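Serine/threonine-protein kinase Tel1 (Chaetomium thermophilum, PDB 6SKY) probably phosphorylates serine and threonine residues at [ST]-Q sites, using ATP, as part of DNA damage signalling. Local coordinates at residues A[2460-2465]-A[2568-2573]; A[2507-2512]-A[2553-2558]; A[2577-2582]-A[2595-2600]. One frame throughout, in Å; residues are numbered along the deposited sequence.

Interaction 1 of 3, residues A[2460-2465]-A[2568-2573]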
ATOM      1  N   HIS A2460     -16.044  -9.193  44.477  1.00 36.55           N
ATOM      2  CA  HIS A2460     -14.911  -8.272  44.448  1.00 36.55           C
ATOM      3  C   HIS A2460     -15.281  -7.042  45.257  1.00 36.55           C
ATOM      4  O   HIS A2460     -15.679  -6.016  44.699  1.00 36.55           O
ATOM      5  CB  HIS A2460     -14.540  -7.912  43.013  1.00 36.55           C
ATOM      6  CG  HIS A2460     -14.410  -9.102  42.120  1.00 36.55           C
ATOM      7  ND1 HIS A2460     -13.201  -9.697  41.846  1.00 36.55           N
ATOM      8  CD2 HIS A2460     -15.341  -9.827  41.464  1.00 36.55           C
ATOM      9  CE1 HIS A2460     -13.392 -10.731  41.051  1.00 36.55           C
ATOM     10  NE2 HIS A2460     -14.683 -10.833  40.806  1.00 36.55           N
ATOM     11  N   PRO A2461     -15.154  -7.108  46.583  1.00 37.29           N
ATOM     12  CA  PRO A2461     -15.678  -6.017  47.413  1.00 37.29           C
ATOM     13  C   PRO A2461     -14.908  -4.718  47.287  1.00 37.29           C
ATOM     14  O   PRO A2461     -15.514  -3.643  47.345  1.00 37.29           O
ATOM     15  CB  PRO A2461     -15.598  -6.601  48.826  1.00 37.29           C
ATOM     16  CG  PRO A2461     -14.584  -7.639  48.750  1.00 37.29           C
ATOM     17  CD  PRO A2461     -14.668  -8.227  47.398  1.00 37.29           C
ATOM     18  N   TYR A2462     -13.596  -4.775  47.103  1.00 39.53           N
ATOM     19  CA  TYR A2462     -12.809  -3.559  46.969  1.00 39.53           C
ATOM     20  C   TYR A2462     -12.965  -2.899  45.611  1.00 39.53           C
ATOM     21  O   TYR A2462     -12.313  -1.885  45.353  1.00 39.53           O
ATOM     22  CB  TYR A2462     -11.336  -3.857  47.232  1.00 39.53           C
ATOM     23  CG  TYR A2462     -11.111  -4.626  48.501  1.00 39.53           C
ATOM     24  CD1 TYR A2462     -11.458  -4.091  49.727  1.00 39.53           C
ATOM     25  CD2 TYR A2462     -10.559  -5.890  48.475  1.00 39.53           C
ATOM     26  CE1 TYR A2462     -11.261  -4.790  50.881  1.00 39.53           C
ATOM     27  CE2 TYR A2462     -10.360  -6.596  49.626  1.00 39.53           C
ATOM     28  CZ  TYR A2462     -10.711  -6.042  50.825  1.00 39.53           C
ATOM     29  OH  TYR A2462     -10.506  -6.755  51.977  1.00 39.53           O
ATOM     30  N   HIS A2463     -13.804  -3.447  44.737  1.00 39.68           N
ATOM     31  CA  HIS A2463     -14.110  -2.838  43.458  1.00 39.68           C
ATOM     32  C   HIS A2463     -15.545  -2.361  43.349  1.00 39.68           C
ATOM     33  O   HIS A2463     -15.861  -1.636  42.404  1.00 39.68           O
ATOM     34  CB  HIS A2463     -13.828  -3.819  42.314  1.00 39.68           C
ATOM     35  CG  HIS A2463     -12.380  -4.143  42.138  1.00 39.68           C
ATOM     36  ND1 HIS A2463     -11.726  -5.069  42.917  1.00 39.68           N
ATOM     37  CD2 HIS A2463     -11.459  -3.659  41.276  1.00 39.68           C
ATOM     38  CE1 HIS A2463     -10.463  -5.143  42.543  1.00 39.68           C
ATOM     39  NE2 HIS A2463     -10.276  -4.295  41.548  1.00 39.68           N
ATOM     40  N   GLY A2464     -16.419  -2.738  44.275  1.00 36.50           N
ATOM     41  CA  GLY A2464     -17.798  -2.308  44.201  1.00 36.50           C
ATOM     42  C   GLY A2464     -18.319  -1.596  45.430  1.00 36.50           C
ATOM     43  O   GLY A2464     -19.290  -0.834  45.352  1.00 36.50           O
ATOM     44  N   MET A2465     -17.691  -1.811  46.577  1.00 36.24           N
ATOM     45  CA  MET A2465     -18.321  -1.327  47.791  1.00 36.24           C
ATOM     46  C   MET A2465     -18.136   0.162  48.006  1.00 36.24           C
ATOM     47  O   MET A2465     -18.974   0.780  48.660  1.00 36.24           O
ATOM     48  CB  MET A2465     -17.824  -2.116  48.989  1.00 36.24           C
ATOM     49  CG  MET A2465     -18.912  -2.994  49.551  1.00 36.24           C
ATOM     50  SD  MET A2465     -18.379  -4.642  49.969  1.00 36.24           S
ATOM     51  CE  MET A2465     -17.114  -4.242  51.143  1.00 36.24           C
ATOM     52  N   LEU A2568     -10.625 -15.086  43.205  1.00 54.93           N
ATOM     53  CA  LEU A2568     -11.522 -14.479  44.190  1.00 54.93           C
ATOM     54  C   LEU A2568     -10.896 -14.426  45.578  1.00 54.93           C
ATOM     55  O   LEU A2568     -11.598 -14.499  46.588  1.00 54.93           O
ATOM     56  CB  LEU A2568     -12.867 -15.207  44.247  1.00 54.93           C
ATOM     57  CG  LEU A2568     -14.036 -14.530  43.545  1.00 54.93           C
ATOM     58  CD1 LEU A2568     -13.656 -14.184  42.134  1.00 54.93           C
ATOM     59  CD2 LEU A2568     -15.248 -15.427  43.560  1.00 54.93           C
ATOM     60  N   ASP A2569      -9.576 -14.290  45.642  1.00 58.86           N
ATOM     61  CA  ASP A2569      -8.842 -14.299  46.902  1.00 58.86           C
ATOM     62  C   ASP A2569      -8.177 -12.946  47.086  1.00 58.86           C
ATOM     63  O   ASP A2569      -7.223 -12.618  46.376  1.00 58.86           O
ATOM     64  CB  ASP A2569      -7.810 -15.423  46.923  1.00 58.86           C
ATOM     65  CG  ASP A2569      -7.050 -15.493  48.232  1.00 58.86           C
ATOM     66  OD1 ASP A2569      -7.663 -15.854  49.257  1.00 58.86           O
ATOM     67  OD2 ASP A2569      -5.838 -15.187  48.235  1.00 58.86           O
ATOM     68  N   TYR A2570      -8.666 -12.170  48.043  1.00 51.97           N
ATOM     69  CA  TYR A2570      -8.138 -10.844  48.323  1.00 51.97           C
ATOM     70  C   TYR A2570      -7.528 -10.784  49.714  1.00 51.97           C
ATOM     71  O   TYR A2570      -7.713  -9.820  50.455  1.00 51.97           O
ATOM     72  CB  TYR A2570      -9.218  -9.781  48.157  1.00 51.97           C
ATOM     73  CG  TYR A2570      -9.630  -9.586  46.724  1.00 51.97           C
ATOM     74  CD1 TYR A2570      -8.835  -8.871  45.853  1.00 51.97           C
ATOM     75  CD2 TYR A2570     -10.804 -10.128  46.243  1.00 51.97           C
ATOM     76  CE1 TYR A2570      -9.195  -8.701  44.558  1.00 51.97           C
ATOM     77  CE2 TYR A2570     -11.168  -9.962  44.946  1.00 51.97           C
ATOM     78  CZ  TYR A2570     -10.360  -9.246  44.108  1.00 51.97           C
ATOM     79  OH  TYR A2570     -10.720  -9.068  42.800  1.00 51.97           O
ATOM     80  N   SER A2571      -6.793 -11.827  50.084  1.00 59.80           N
ATOM     81  CA  SER A2571      -6.078 -11.846  51.352  1.00 59.80           C
ATOM     82  C   SER A2571      -4.656 -11.329  51.220  1.00 59.80           C
ATOM     83  O   SER A2571      -4.096 -10.824  52.198  1.00 59.80           O
ATOM     84  CB  SER A2571      -6.058 -13.262  51.922  1.00 59.80           C
ATOM     85  OG  SER A2571      -5.482 -14.165  50.996  1.00 59.80           O
ATOM     86  N   HIS A2572      -4.067 -11.426  50.036  1.00 60.06           N
ATOM     87  CA  HIS A2572      -2.712 -10.957  49.797  1.00 60.06           C
ATOM     88  C   HIS A2572      -2.621  -9.448  49.641  1.00 60.06           C
ATOM     89  O   HIS A2572      -1.589  -8.953  49.184  1.00 60.06           O
ATOM     90  CB  HIS A2572      -2.140 -11.628  48.549  1.00 60.06           C
ATOM     91  CG  HIS A2572      -2.859 -11.262  47.290  1.00 60.06           C
ATOM     92  ND1 HIS A2572      -2.514 -10.170  46.527  1.00 60.06           N
ATOM     93  CD2 HIS A2572      -3.911 -11.841  46.665  1.00 60.06           C
ATOM     94  CE1 HIS A2572      -3.320 -10.091  45.484  1.00 60.06           C
ATOM     95  NE2 HIS A2572      -4.178 -11.093  45.544  1.00 60.06           N
ATOM     96  N   VAL A2573      -3.667  -8.712  49.998  1.00 54.64           N
ATOM     97  CA  VAL A2573      -3.706  -7.268  49.801  1.00 54.64           C
ATOM     98  C   VAL A2573      -3.220  -6.580  51.069  1.00 54.64           C
ATOM     99  O   VAL A2573      -3.680  -6.914  52.168  1.00 54.64           O
ATOM    100  CB  VAL A2573      -5.120  -6.801  49.428  1.00 54.64           C
ATOM    101  CG1 VAL A2573      -5.059  -5.509  48.643  1.00 54.64           C
ATOM    102  CG2 VAL A2573      -5.832  -7.870  48.637  1.00 54.64           C
TER
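Tyr2570 reaches from a loop into the start of helix 2461-2472, where its ring meets His2460 and Tyr2462 to form a small aromatic cluster. The contact is tightest at the phenol end. Tyr2570 OH lies at the edge of the His2460 ring, in its plane, and shares a hydrogen bond of 2.7 Å with His2460 ND1; at 173° the bond is almost straight. The same hydroxyl is also hydrogen-bonded to the backbone N of Ser2565, so two partners fix this polar tip in a partly buried place. The two ring planes are 76° apart, so the rings meet at their rims, neither lying over the other's face, which suits a hydrogen bond made at both edges. Tyrosine fits here because it brings both a flat apolar body and a polar end.

Nearer the loop backbone the contact is apolar. Tyr2462 turns its edge toward the face of Tyr2570 in an offset T-shaped pair, with centroids 6.0 Å apart. Its CE2 comes within 3.7 Å of Tyr2570 CB, which sits in the plane of the Tyr2462 ring. With CG beside its own backbone N (chi1 -69°), Tyr2570 extends its ring across toward the helix start. His2463 crosses the phenol end at roughly a right angle, while its NE2 is hydrogen-bonded to the carbonyl O of Ile2562, tying the helix to an earlier part of the loop.

Away from this core the contact is looser. Pro2461 adds only a distant touch, its CD 4.5 Å from Tyr2570 CD2. On the solvent side, the exposed Leu2568 gives a single methyl group to the contact: its CD1 rests 3.6 Å from His2460 CE1.

Interaction 2 of 3, residues A[2507-2512]-A[2553-2558]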
ATOM      1  N   TRP A2507     -17.757  -4.708  54.824  1.00 43.87           N
ATOM      2  CA  TRP A2507     -18.640  -3.576  54.595  1.00 43.87           C
ATOM      3  C   TRP A2507     -18.648  -2.614  55.780  1.00 43.87           C
ATOM      4  O   TRP A2507     -18.615  -1.398  55.566  1.00 43.87           O
ATOM      5  CB  TRP A2507     -20.058  -4.048  54.267  1.00 43.87           C
ATOM      6  CG  TRP A2507     -21.058  -2.947  54.265  1.00 43.87           C
ATOM      7  CD1 TRP A2507     -22.053  -2.763  55.155  1.00 43.87           C
ATOM      8  CD2 TRP A2507     -21.148  -1.861  53.337  1.00 43.87           C
ATOM      9  NE1 TRP A2507     -22.770  -1.639  54.847  1.00 43.87           N
ATOM     10  CE2 TRP A2507     -22.229  -1.066  53.731  1.00 43.87           C
ATOM     11  CE3 TRP A2507     -20.418  -1.487  52.214  1.00 43.87           C
ATOM     12  CZ2 TRP A2507     -22.598   0.075  53.044  1.00 43.87           C
ATOM     13  CZ3 TRP A2507     -20.787  -0.357  51.537  1.00 43.87           C
ATOM     14  CH2 TRP A2507     -21.865   0.413  51.951  1.00 43.87           C
ATOM     15  N   PRO A2508     -18.700  -3.084  57.035  1.00 46.05           N
ATOM     16  CA  PRO A2508     -18.620  -2.127  58.148  1.00 46.05           C
ATOM     17  C   PRO A2508     -17.301  -1.384  58.213  1.00 46.05           C
ATOM     18  O   PRO A2508     -17.277  -0.202  58.585  1.00 46.05           O
ATOM     19  CB  PRO A2508     -18.834  -3.013  59.374  1.00 46.05           C
ATOM     20  CG  PRO A2508     -19.620  -4.131  58.874  1.00 46.05           C
ATOM     21  CD  PRO A2508     -19.078  -4.417  57.527  1.00 46.05           C
ATOM     22  N   ALA A2509     -16.197  -2.040  57.863  1.00 43.76           N
ATOM     23  CA  ALA A2509     -14.913  -1.351  57.839  1.00 43.76           C
ATOM     24  C   ALA A2509     -14.932  -0.202  56.845  1.00 43.76           C
ATOM     25  O   ALA A2509     -14.536   0.922  57.170  1.00 43.76           O
ATOM     26  CB  ALA A2509     -13.802  -2.336  57.506  1.00 43.76           C
ATOM     27  N   ILE A2510     -15.404  -0.463  55.626  1.00 40.81           N
ATOM     28  CA  ILE A2510     -15.465   0.575  54.602  1.00 40.81           C
ATOM     29  C   ILE A2510     -16.433   1.672  55.015  1.00 40.81           C
ATOM     30  O   ILE A2510     -16.182   2.860  54.784  1.00 40.81           O
ATOM     31  CB  ILE A2510     -15.844  -0.049  53.247  1.00 40.81           C
ATOM     32  CG1 ILE A2510     -14.659  -0.825  52.691  1.00 40.81           C
ATOM     33  CG2 ILE A2510     -16.299   1.007  52.268  1.00 40.81           C
ATOM     34  CD1 ILE A2510     -14.893  -1.370  51.330  1.00 40.81           C
ATOM     35  N   ASP A2511     -17.521   1.301  55.683  1.00 42.94           N
ATOM     36  CA  ASP A2511     -18.476   2.284  56.178  1.00 42.94           C
ATOM     37  C   ASP A2511     -17.814   3.262  57.144  1.00 42.94           C
ATOM     38  O   ASP A2511     -17.796   4.481  56.912  1.00 42.94           O
ATOM     39  CB  ASP A2511     -19.634   1.554  56.851  1.00 42.94           C
ATOM     40  CG  ASP A2511     -20.949   2.252  56.659  1.00 42.94           C
ATOM     41  OD1 ASP A2511     -20.993   3.224  55.887  1.00 42.94           O
ATOM     42  OD2 ASP A2511     -21.942   1.831  57.280  1.00 42.94           O
ATOM     43  N   GLN A2512     -17.251   2.738  58.234  1.00 44.79           N
ATOM     44  CA  GLN A2512     -16.683   3.605  59.261  1.00 44.79           C
ATOM     45  C   GLN A2512     -15.500   4.396  58.726  1.00 44.79           C
ATOM     46  O   GLN A2512     -15.351   5.596  59.011  1.00 44.79           O
ATOM     47  CB  GLN A2512     -16.253   2.776  60.466  1.00 44.79           C
ATOM     48  CG  GLN A2512     -17.311   1.845  61.003  1.00 44.79           C
ATOM     49  CD  GLN A2512     -18.532   2.575  61.490  1.00 44.79           C
ATOM     50  OE1 GLN A2512     -18.470   3.752  61.834  1.00 44.79           O
ATOM     51  NE2 GLN A2512     -19.660   1.882  61.517  1.00 44.79           N
ATOM     52  N   ASN A2553     -10.446  -0.450  62.538  1.00 56.37           N
ATOM     53  CA  ASN A2553     -10.963  -1.051  61.305  1.00 56.37           C
ATOM     54  C   ASN A2553      -9.856  -1.194  60.274  1.00 56.37           C
ATOM     55  O   ASN A2553      -9.441  -0.186  59.675  1.00 56.37           O
ATOM     56  CB  ASN A2553     -12.094  -0.204  60.731  1.00 56.37           C
ATOM     57  CG  ASN A2553     -13.278  -0.114  61.649  1.00 56.37           C
ATOM     58  OD1 ASN A2553     -13.680   0.971  62.049  1.00 56.37           O
ATOM     59  ND2 ASN A2553     -13.857  -1.258  61.979  1.00 56.37           N
ATOM     60  N   PRO A2554      -9.363  -2.396  60.004  1.00 54.22           N
ATOM     61  CA  PRO A2554      -8.293  -2.543  59.010  1.00 54.22           C
ATOM     62  C   PRO A2554      -8.804  -2.751  57.592  1.00 54.22           C
ATOM     63  O   PRO A2554      -9.607  -3.649  57.337  1.00 54.22           O
ATOM     64  CB  PRO A2554      -7.526  -3.769  59.515  1.00 54.22           C
ATOM     65  CG  PRO A2554      -8.509  -4.528  60.374  1.00 54.22           C
ATOM     66  CD  PRO A2554      -9.735  -3.687  60.596  1.00 54.22           C
ATOM     67  N   ILE A2555      -8.329  -1.925  56.666  1.00 45.53           N
ATOM     68  CA  ILE A2555      -8.689  -2.002  55.250  1.00 45.53           C
ATOM     69  C   ILE A2555      -7.436  -1.777  54.425  1.00 45.53           C
ATOM     70  O   ILE A2555      -6.430  -1.265  54.931  1.00 45.53           O
ATOM     71  CB  ILE A2555      -9.746  -0.955  54.869  1.00 45.53           C
ATOM     72  CG1 ILE A2555      -9.194   0.440  55.127  1.00 45.53           C
ATOM     73  CG2 ILE A2555     -11.014  -1.173  55.632  1.00 45.53           C
ATOM     74  CD1 ILE A2555      -9.903   1.496  54.384  1.00 45.53           C
ATOM     75  N   PRO A2556      -7.463  -2.145  53.150  1.00 40.77           N
ATOM     76  CA  PRO A2556      -6.391  -1.738  52.263  1.00 40.77           C
ATOM     77  C   PRO A2556      -6.428  -0.237  52.067  1.00 40.77           C
ATOM     78  O   PRO A2556      -7.480   0.385  52.258  1.00 40.77           O
ATOM     79  CB  PRO A2556      -6.707  -2.482  50.961  1.00 40.77           C
ATOM     80  CG  PRO A2556      -8.126  -2.751  51.031  1.00 40.77           C
ATOM     81  CD  PRO A2556      -8.420  -3.018  52.456  1.00 40.77           C
ATOM     82  N   PRO A2557      -5.309   0.385  51.725  1.00 38.94           N
ATOM     83  CA  PRO A2557      -5.318   1.818  51.473  1.00 38.94           C
ATOM     84  C   PRO A2557      -6.286   2.146  50.354  1.00 38.94           C
ATOM     85  O   PRO A2557      -6.259   1.507  49.293  1.00 38.94           O
ATOM     86  CB  PRO A2557      -3.871   2.112  51.067  1.00 38.94           C
ATOM     87  CG  PRO A2557      -3.105   0.989  51.627  1.00 38.94           C
ATOM     88  CD  PRO A2557      -3.975  -0.194  51.537  1.00 38.94           C
ATOM     89  N   PRO A2558      -7.178   3.109  50.557  1.00 36.18           N
ATOM     90  CA  PRO A2558      -8.242   3.329  49.573  1.00 36.18           C
ATOM     91  C   PRO A2558      -7.732   3.780  48.226  1.00 36.18           C
ATOM     92  O   PRO A2558      -8.456   3.650  47.236  1.00 36.18           O
ATOM     93  CB  PRO A2558      -9.108   4.404  50.232  1.00 36.18           C
ATOM     94  CG  PRO A2558      -8.702   4.418  51.646  1.00 36.18           C
ATOM     95  CD  PRO A2558      -7.271   4.052  51.674  1.00 36.18           C
TER
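Ala2509 and Ile2555 bring together helix 2507-2522 and the proline-rich loop that leads into the kinase sheet, a packing of helix on loop. The loop leaves helix 2541-2552 at Asn2553, runs extended through Pro2557 and turns at Pro2558 on its way to strand 2576-2585.

The apolar contact is a single pair of side chains. In Ile2555, with CG1 between the backbone N and the carbonyl carbon (chi1 61°), CG2 is left beside the backbone N, and it is this branch that faces Ala2509. Behind Ala2509, the same CG2 lies 4.4 Å from the backbone N of Ile2510. The side chain of Ile2510 starts away from the loop and packs instead on Met2465 of helix 2461-2472.

Close approach of the chains is the second kind of contact. Ala2509 and Asn2553 have their CA atoms 5.3 Å apart, a spacing that a small residue such as alanine tolerates well. Asn2553 CB then sits 4.2 Å from Ala2509 CA, and the Asn2553 side chain crosses that of Gln2512 obliquely.

No hydrogen bond crosses between the segments; each has polar partners elsewhere. Asp2511 forms a salt bridge with Arg2473, joining the helix to the end of the FAT region, and Ile2555 pairs through backbone hydrogen bonds with Ile2576. Proline suits the extended course as far as Pro2557, since its ring restricts phi; Pro2557 rests on Tyr2605 of strand 2604-2611, and Pro2558, where the chain turns, on Gln2607 of the same strand. The closest apolar pair is Ala2509 CB and Ile2555 CG2, 3.6 Å apart.

Interaction 3 of 3, residues A[2577-2582]-A[2595-2600]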
ATOM      1  N   HIS A2577      -1.536  -0.444  58.142  1.00 57.36           N
ATOM      2  CA  HIS A2577      -1.003  -0.776  59.456  1.00 57.36           C
ATOM      3  C   HIS A2577      -1.140   0.404  60.405  1.00 57.36           C
ATOM      4  O   HIS A2577      -1.769   0.297  61.460  1.00 57.36           O
ATOM      5  CB  HIS A2577       0.457  -1.208  59.331  1.00 57.36           C
ATOM      6  CG  HIS A2577       1.101  -1.551  60.635  1.00 57.36           C
ATOM      7  ND1 HIS A2577       1.793  -0.629  61.387  1.00 57.36           N
ATOM      8  CD2 HIS A2577       1.163  -2.718  61.316  1.00 57.36           C
ATOM      9  CE1 HIS A2577       2.251  -1.212  62.480  1.00 57.36           C
ATOM     10  NE2 HIS A2577       1.882  -2.480  62.461  1.00 57.36           N
ATOM     11  N   LYS A2578      -0.573   1.545  60.034  1.00 55.58           N
ATOM     12  CA  LYS A2578      -0.681   2.735  60.863  1.00 55.58           C
ATOM     13  C   LYS A2578      -0.589   3.959  59.969  1.00 55.58           C
ATOM     14  O   LYS A2578      -0.452   3.851  58.753  1.00 55.58           O
ATOM     15  CB  LYS A2578       0.403   2.757  61.940  1.00 55.58           C
ATOM     16  CG  LYS A2578       1.802   2.867  61.391  1.00 55.58           C
ATOM     17  CD  LYS A2578       2.828   2.923  62.498  1.00 55.58           C
ATOM     18  CE  LYS A2578       4.231   3.025  61.926  1.00 55.58           C
ATOM     19  NZ  LYS A2578       5.280   2.964  62.977  1.00 55.58           N
ATOM     20  N   PHE A2579      -0.668   5.131  60.578  1.00 51.32           N
ATOM     21  CA  PHE A2579      -0.501   6.387  59.870  1.00 51.32           C
ATOM     22  C   PHE A2579       0.734   7.098  60.389  1.00 51.32           C
ATOM     23  O   PHE A2579       1.010   7.077  61.590  1.00 51.32           O
ATOM     24  CB  PHE A2579      -1.719   7.287  60.041  1.00 51.32           C
ATOM     25  CG  PHE A2579      -2.781   7.053  59.025  1.00 51.32           C
ATOM     26  CD1 PHE A2579      -2.962   7.935  57.986  1.00 51.32           C
ATOM     27  CD2 PHE A2579      -3.587   5.941  59.095  1.00 51.32           C
ATOM     28  CE1 PHE A2579      -3.933   7.713  57.049  1.00 51.32           C
ATOM     29  CE2 PHE A2579      -4.550   5.718  58.157  1.00 51.32           C
ATOM     30  CZ  PHE A2579      -4.728   6.601  57.138  1.00 51.32           C
ATOM     31  N   ALA A2580       1.482   7.714  59.483  1.00 53.07           N
ATOM     32  CA  ALA A2580       2.543   8.606  59.906  1.00 53.07           C
ATOM     33  C   ALA A2580       1.954   9.703  60.787  1.00 53.07           C
ATOM     34  O   ALA A2580       0.822  10.142  60.570  1.00 53.07           O
ATOM     35  CB  ALA A2580       3.249   9.215  58.702  1.00 53.07           C
ATOM     36  N   PRO A2581       2.694  10.154  61.801  1.00 59.18           N
ATOM     37  CA  PRO A2581       2.096  11.063  62.787  1.00 59.18           C
ATOM     38  C   PRO A2581       1.692  12.409  62.226  1.00 59.18           C
ATOM     39  O   PRO A2581       0.776  13.036  62.770  1.00 59.18           O
ATOM     40  CB  PRO A2581       3.202  11.203  63.838  1.00 59.18           C
ATOM     41  CG  PRO A2581       4.031   9.980  63.672  1.00 59.18           C
ATOM     42  CD  PRO A2581       4.028   9.698  62.216  1.00 59.18           C
ATOM     43  N   GLU A2582       2.334  12.882  61.165  1.00 65.03           N
ATOM     44  CA  GLU A2582       2.077  14.216  60.648  1.00 65.03           C
ATOM     45  C   GLU A2582       1.428  14.159  59.274  1.00 65.03           C
ATOM     46  O   GLU A2582       1.418  13.127  58.599  1.00 65.03           O
ATOM     47  CB  GLU A2582       3.371  15.030  60.576  1.00 65.03           C
ATOM     48  CG  GLU A2582       3.923  15.421  61.932  1.00 65.03           C
ATOM     49  CD  GLU A2582       5.093  16.377  61.833  1.00 65.03           C
ATOM     50  OE1 GLU A2582       5.861  16.280  60.855  1.00 65.03           O
ATOM     51  OE2 GLU A2582       5.240  17.233  62.731  1.00 65.03           O
ATOM     52  N   LEU A2595      -1.960  12.958  53.656  1.00 41.25           N
ATOM     53  CA  LEU A2595      -1.719  11.934  54.655  1.00 41.25           C
ATOM     54  C   LEU A2595      -0.754  10.896  54.120  1.00 41.25           C
ATOM     55  O   LEU A2595      -0.595  10.729  52.916  1.00 41.25           O
ATOM     56  CB  LEU A2595      -3.020  11.248  55.050  1.00 41.25           C
ATOM     57  CG  LEU A2595      -3.866  11.820  56.175  1.00 41.25           C
ATOM     58  CD1 LEU A2595      -4.218  13.261  55.926  1.00 41.25           C
ATOM     59  CD2 LEU A2595      -5.109  10.992  56.275  1.00 41.25           C
ATOM     60  N   THR A2596      -0.111  10.186  55.035  1.00 45.31           N
ATOM     61  CA  THR A2596       0.728   9.050  54.691  1.00 45.31           C
ATOM     62  C   THR A2596       0.275   7.858  55.511  1.00 45.31           C
ATOM     63  O   THR A2596       0.011   7.987  56.706  1.00 45.31           O
ATOM     64  CB  THR A2596       2.207   9.330  54.958  1.00 45.31           C
ATOM     65  OG1 THR A2596       2.561  10.602  54.412  1.00 45.31           O
ATOM     66  CG2 THR A2596       3.069   8.269  54.317  1.00 45.31           C
ATOM     67  N   ALA A2597       0.165   6.705  54.872  1.00 46.45           N
ATOM     68  CA  ALA A2597      -0.247   5.486  55.540  1.00 46.45           C
ATOM     69  C   ALA A2597       0.843   4.447  55.367  1.00 46.45           C
ATOM     70  O   ALA A2597       1.298   4.206  54.249  1.00 46.45           O
ATOM     71  CB  ALA A2597      -1.568   4.969  54.978  1.00 46.45           C
ATOM     72  N   ILE A2598       1.274   3.852  56.465  1.00 52.88           N
ATOM     73  CA  ILE A2598       2.244   2.771  56.421  1.00 52.88           C
ATOM     74  C   ILE A2598       1.465   1.469  56.428  1.00 52.88           C
ATOM     75  O   ILE A2598       0.683   1.209  57.348  1.00 52.88           O
ATOM     76  CB  ILE A2598       3.228   2.843  57.596  1.00 52.88           C
ATOM     77  CG1 ILE A2598       4.189   4.016  57.425  1.00 52.88           C
ATOM     78  CG2 ILE A2598       4.020   1.563  57.687  1.00 52.88           C
ATOM     79  CD1 ILE A2598       3.688   5.313  57.986  1.00 52.88           C
ATOM     80  N   GLY A2599       1.666   0.663  55.397  1.00 55.02           N
ATOM     81  CA  GLY A2599       0.915  -0.554  55.233  1.00 55.02           C
ATOM     82  C   GLY A2599       1.506  -1.705  56.004  1.00 55.02           C
ATOM     83  O   GLY A2599       2.484  -1.578  56.738  1.00 55.02           O
ATOM     84  N   THR A2600       0.882  -2.866  55.833  1.00 56.98           N
ATOM     85  CA  THR A2600       1.362  -4.063  56.505  1.00 56.98           C
ATOM     86  C   THR A2600       2.679  -4.539  55.906  1.00 56.98           C
ATOM     87  O   THR A2600       3.595  -4.924  56.640  1.00 56.98           O
ATOM     88  CB  THR A2600       0.296  -5.151  56.438  1.00 56.98           C
ATOM     89  OG1 THR A2600      -0.577  -5.027  57.565  1.00 56.98           O
ATOM     90  CG2 THR A2600       0.923  -6.525  56.441  1.00 56.98           C
TER
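Phe2579 lays one face of its ring over Ala2597, whose CB makes a CH-pi contact 4.2 Å from the ring centroid; the small alanine lets the ring lie down across the neighbouring strand. Leu2595 comes in obliquely, its CD2 3.6 Å from Phe2579 CE1. Elsewhere, Ala2580 CB meets Ile2598 CD1 at 4.0 Å, and the extended Lys2578 chain runs alongside Ile2598 in the same direction.

The backbones set these pairs in register. They form an antiparallel beta hairpin with a classic bulge, in which His2577 and Lys2578 both face Ile2598. Its carbonyl O accepts from His2577 N and, in a straighter line, from Lys2578 N (3.0 Å, 164°), while Ile2598 N returns a bond to Lys2578 O. Farther along, Ala2580 N reaches Thr2596 O from well above the carbonyl plane.

Further out, helix 2541-2552 covers the Phe2579 side, with Phe2546 meeting the ring edge-to-face and Met2550 touching it. An alanine in place of Phe2579 is likely to take the ring face from Ala2597 and the aromatic partner from Phe2546, opening a gap beside Leu2595. Within the sheet, on the edge of strand 2593-2599 away from this pairing, Ala2597 bonds through its backbone to Tyr2605.

How the interactions relate
Along the chain, interaction 2 falls between the two segments of interaction 1, and interaction 3 follows both. Interactions 1 and 2 have centres about 12 Å apart and touch directly: Met2465 of helix 2461-2472 packs on Trp2507 and Ile2510 of helix 2507-2522, and Tyr2462 on Pro2556. Both use the long connection from helix 2541-2552 to strand 2576-2585. Interaction 3 belongs to the six-stranded antiparallel sheet of the kinase; its centre is about 15 Å from that of interaction 2 and 21 Å from that of interaction 1. Interactions 1 and 2 thus hold the connecting loop against helices 2461-2472 and 2507-2522, and interaction 3 is the hairpin into which it leads.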